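PDB 4GNX: putative uncharacterized protein from Ustilago maydis, which binds single-stranded DNA as the large, zinc-containing subunit of replication protein A, probably protecting exposed strands during DNA replication and repair. Local coordinates for residues E7-Y12 / W16-R21. Residues are numbered along the deposited sequence; the frame is centred on the assembly and turned at random.
Sequences EGLSPY and WTIKAR
Leu9 meets Trp16 and Ile18 mainly through CD2, which touches both partners at once, with CD1 adding a longer approach to Ile18. Over the indole, Leu9 CD2 stands 4.0 Å from the centroid of the six-membered ring of Trp16. The line to that centroid is 24° off the ring normal. These values define a CH-pi contact on the face, displaced toward the rim; the closest ring atom is Trp16 CD2, 3.7 Å from Leu9 CD2, at the fusion of the two rings. The same methyl lies 3.7 Å from Ile18 CG2, while Leu9 CD1 reaches that CG2 at a looser 4.1 Å. Trp16 adopts a chi1 of 62°, with CG between its backbone N and carbonyl carbon, and a chi2 of -97° turns a face of the indole to the leucine. In Ile18, CG1 takes the equivalent position, and CG2, beside the backbone N, is the branch that touches Leu9. The Leu9 side chain crosses those of Trp16 and Ile18 at about a right angle. No hydrogen bond joins 7-12 to 16-21, so apolar packing carries the contact, with all three touching residues buried. Ile97, on strand 95-99, touches all three of these side chains, which places the cluster where the start of strand 17-30 meets strand 95-99. On the backbone, Ile18 pairs with Ile76 of strand 73-77. The loop preceding strand 17-30 thus sends a leucine back into the apolar interior at the start of that strand, a small hydrophobic core cluster consistent with the beta-barrel of an OB fold.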
ATOM      1  N   GLU C   7      29.937  -6.723  -2.237  1.00 45.52           N
ATOM      2  CA  GLU C   7      29.552  -5.745  -3.244  1.00 45.04           C
ATOM      3  C   GLU C   7      30.245  -5.937  -4.590  1.00 43.58           C
ATOM      4  O   GLU C   7      29.837  -5.373  -5.604  1.00 42.82           O
ATOM      5  CB  GLU C   7      29.810  -4.356  -2.708  1.00 49.34           C
ATOM      6  CG  GLU C   7      28.601  -3.842  -1.988  1.00 53.18           C
ATOM      7  CD  GLU C   7      27.471  -3.566  -2.961  1.00 58.46           C
ATOM      8  OE1 GLU C   7      27.684  -2.708  -3.862  1.00 63.13           O
ATOM      9  OE2 GLU C   7      26.386  -4.207  -2.830  1.00 58.08           O
ATOM     10  N   GLY C   8      31.290  -6.750  -4.577  1.00 42.59           N
ATOM     11  CA  GLY C   8      32.049  -7.044  -5.754  1.00 42.03           C
ATOM     12  C   GLY C   8      31.473  -8.144  -6.604  1.00 39.59           C
ATOM     13  O   GLY C   8      31.860  -8.271  -7.746  1.00 42.66           O
ATOM     14  N   LEU C   9      30.547  -8.925  -6.069  1.00 36.82           N
ATOM     15  CA  LEU C   9      30.000 -10.103  -6.755  1.00 36.14           C
ATOM     16  C   LEU C   9      29.054  -9.827  -7.915  1.00 35.91           C
ATOM     17  O   LEU C   9      28.252  -8.894  -7.880  1.00 36.21           O
ATOM     18  CB  LEU C   9      29.255 -10.975  -5.761  1.00 35.51           C
ATOM     19  CG  LEU C   9      29.984 -11.392  -4.479  1.00 37.07           C
ATOM     20  CD1 LEU C   9      28.951 -11.922  -3.470  1.00 35.87           C
ATOM     21  CD2 LEU C   9      31.108 -12.383  -4.768  1.00 38.33           C
ATOM     22  N   SER C  10      29.113 -10.683  -8.925  1.00 36.79           N
ATOM     23  CA  SER C  10      28.337 -10.507 -10.154  1.00 37.38           C
ATOM     24  C   SER C  10      28.286 -11.836 -10.898  1.00 38.74           C
ATOM     25  O   SER C  10      29.125 -12.713 -10.662  1.00 40.06           O
ATOM     26  CB  SER C  10      29.011  -9.468 -11.066  1.00 39.36           C
ATOM     27  OG  SER C  10      30.266  -9.953 -11.532  1.00 41.15           O
ATOM     28  N   PRO C  11      27.331 -11.981 -11.827  1.00 39.54           N
ATOM     29  CA  PRO C  11      27.335 -13.174 -12.689  1.00 41.91           C
ATOM     30  C   PRO C  11      28.581 -13.273 -13.590  1.00 45.16           C
ATOM     31  O   PRO C  11      28.934 -14.371 -14.031  1.00 47.11           O
ATOM     32  CB  PRO C  11      26.083 -12.995 -13.559  1.00 42.79           C
ATOM     33  CG  PRO C  11      25.300 -11.864 -12.946  1.00 40.56           C
ATOM     34  CD  PRO C  11      26.272 -11.018 -12.194  1.00 39.09           C
ATOM     35  N   TYR C  12      29.255 -12.143 -13.827  1.00 46.34           N
ATOM     36  CA  TYR C  12      30.351 -12.055 -14.824  1.00 50.62           C
ATOM     37  C   TYR C  12      31.705 -12.615 -14.361  1.00 53.49           C
ATOM     38  O   TYR C  12      32.622 -12.766 -15.169  1.00 56.53           O
ATOM     39  CB  TYR C  12      30.498 -10.613 -15.379  1.00 50.17           C
ATOM     40  CG  TYR C  12      29.180 -10.038 -15.836  1.00 48.74           C
ATOM     41  CD1 TYR C  12      28.708 -10.264 -17.120  1.00 51.33           C
ATOM     42  CD2 TYR C  12      28.376  -9.320 -14.950  1.00 46.31           C
ATOM     43  CE1 TYR C  12      27.480  -9.767 -17.526  1.00 51.90           C
ATOM     44  CE2 TYR C  12      27.151  -8.814 -15.337  1.00 46.32           C
ATOM     45  CZ  TYR C  12      26.702  -9.042 -16.624  1.00 49.35           C
ATOM     46  OH  TYR C  12      25.472  -8.545 -16.995  1.00 49.82           O
ATOM     47  N   TRP C  16      35.554 -16.851  -7.308  1.00 63.70           N
ATOM     48  CA  TRP C  16      35.484 -15.978  -6.121  1.00 60.49           C
ATOM     49  C   TRP C  16      35.274 -16.701  -4.823  1.00 59.58           C
ATOM     50  O   TRP C  16      34.711 -17.805  -4.791  1.00 59.62           O
ATOM     51  CB  TRP C  16      34.426 -14.882  -6.286  1.00 56.53           C
ATOM     52  CG  TRP C  16      33.020 -15.416  -6.439  1.00 53.78           C
ATOM     53  CD1 TRP C  16      32.312 -15.625  -7.627  1.00 53.66           C
ATOM     54  CD2 TRP C  16      32.106 -15.846  -5.372  1.00 51.60           C
ATOM     55  NE1 TRP C  16      31.058 -16.130  -7.372  1.00 51.66           N
ATOM     56  CE2 TRP C  16      30.871 -16.290  -6.043  1.00 50.93           C
ATOM     57  CE3 TRP C  16      32.176 -15.897  -3.991  1.00 50.58           C
ATOM     58  CZ2 TRP C  16      29.783 -16.767  -5.331  1.00 49.42           C
ATOM     59  CZ3 TRP C  16      31.070 -16.372  -3.286  1.00 49.02           C
ATOM     60  CH2 TRP C  16      29.904 -16.799  -3.940  1.00 48.39           C
ATOM     61  N   THR C  17      35.731 -16.061  -3.746  1.00 59.42           N
ATOM     62  CA  THR C  17      35.474 -16.476  -2.364  1.00 59.28           C
ATOM     63  C   THR C  17      35.099 -15.266  -1.501  1.00 56.35           C
ATOM     64  O   THR C  17      35.723 -14.211  -1.600  1.00 57.15           O
ATOM     65  CB  THR C  17      36.717 -17.145  -1.750  1.00 64.87           C
ATOM     66  OG1 THR C  17      36.905 -18.440  -2.331  1.00 67.91           O
ATOM     67  CG2 THR C  17      36.569 -17.301  -0.248  1.00 65.63           C
ATOM     68  N   ILE C  18      34.091 -15.414  -0.650  1.00 53.49           N
ATOM     69  CA  ILE C  18      33.755 -14.327   0.266  1.00 52.20           C
ATOM     70  C   ILE C  18      33.968 -14.719   1.718  1.00 54.08           C
ATOM     71  O   ILE C  18      33.838 -15.890   2.075  1.00 55.60           O
ATOM     72  CB  ILE C  18      32.318 -13.780   0.060  1.00 48.25           C
ATOM     73  CG1 ILE C  18      31.265 -14.869   0.288  1.00 46.70           C
ATOM     74  CG2 ILE C  18      32.174 -13.114  -1.309  1.00 46.29           C
ATOM     75  CD1 ILE C  18      29.848 -14.344   0.164  1.00 44.32           C
ATOM     76  N   LYS C  19      34.304 -13.733   2.542  1.00 55.27           N
ATOM     77  CA  LYS C  19      34.374 -13.913   3.985  1.00 58.89           C
ATOM     78  C   LYS C  19      33.240 -13.105   4.612  1.00 57.57           C
ATOM     79  O   LYS C  19      33.262 -11.873   4.595  1.00 57.75           O
ATOM     80  CB  LYS C  19      35.723 -13.418   4.494  1.00 65.07           C
ATOM     81  CG  LYS C  19      36.420 -14.360   5.471  1.00 70.81           C
ATOM     82  CD  LYS C  19      36.387 -13.844   6.904  1.00 74.50           C
ATOM     83  CE  LYS C  19      37.590 -12.971   7.257  1.00 80.04           C
ATOM     84  NZ  LYS C  19      38.548 -13.599   8.221  1.00 86.03           N
ATOM     85  N   ALA C  20      32.232 -13.792   5.146  1.00 56.83           N
ATOM     86  CA  ALA C  20      31.022 -13.112   5.629  1.00 54.92           C
ATOM     87  C   ALA C  20      30.435 -13.734   6.900  1.00 57.11           C
ATOM     88  O   ALA C  20      30.591 -14.947   7.125  1.00 59.02           O
ATOM     89  CB  ALA C  20      29.980 -13.103   4.531  1.00 50.53           C
ATOM     90  N   ARG C  21      29.759 -12.931   7.732  1.00 56.95           N
ATOM     91  CA  ARG C  21      29.036 -13.539   8.853  1.00 58.42           C
ATOM     92  C   ARG C  21      27.554 -13.658   8.595  1.00 54.54           C
ATOM     93  O   ARG C  21      26.952 -12.773   8.001  1.00 52.99           O
ATOM     94  CB  ARG C  21      29.345 -12.915  10.225  1.00 63.53           C
ATOM     95  CG  ARG C  21      28.560 -11.678  10.604  1.00 63.83           C
ATOM     96  CD  ARG C  21      28.401 -11.513  12.116  1.00 68.30           C
ATOM     97  NE  ARG C  21      29.521 -11.985  12.941  1.00 73.29           N
ATOM     98  CZ  ARG C  21      30.715 -11.402  13.021  1.00 76.81           C
ATOM     99  NH1 ARG C  21      30.992 -10.325  12.292  1.00 75.74           N
ATOM    100  NH2 ARG C  21      31.648 -11.913  13.818  1.00 81.64           N
TER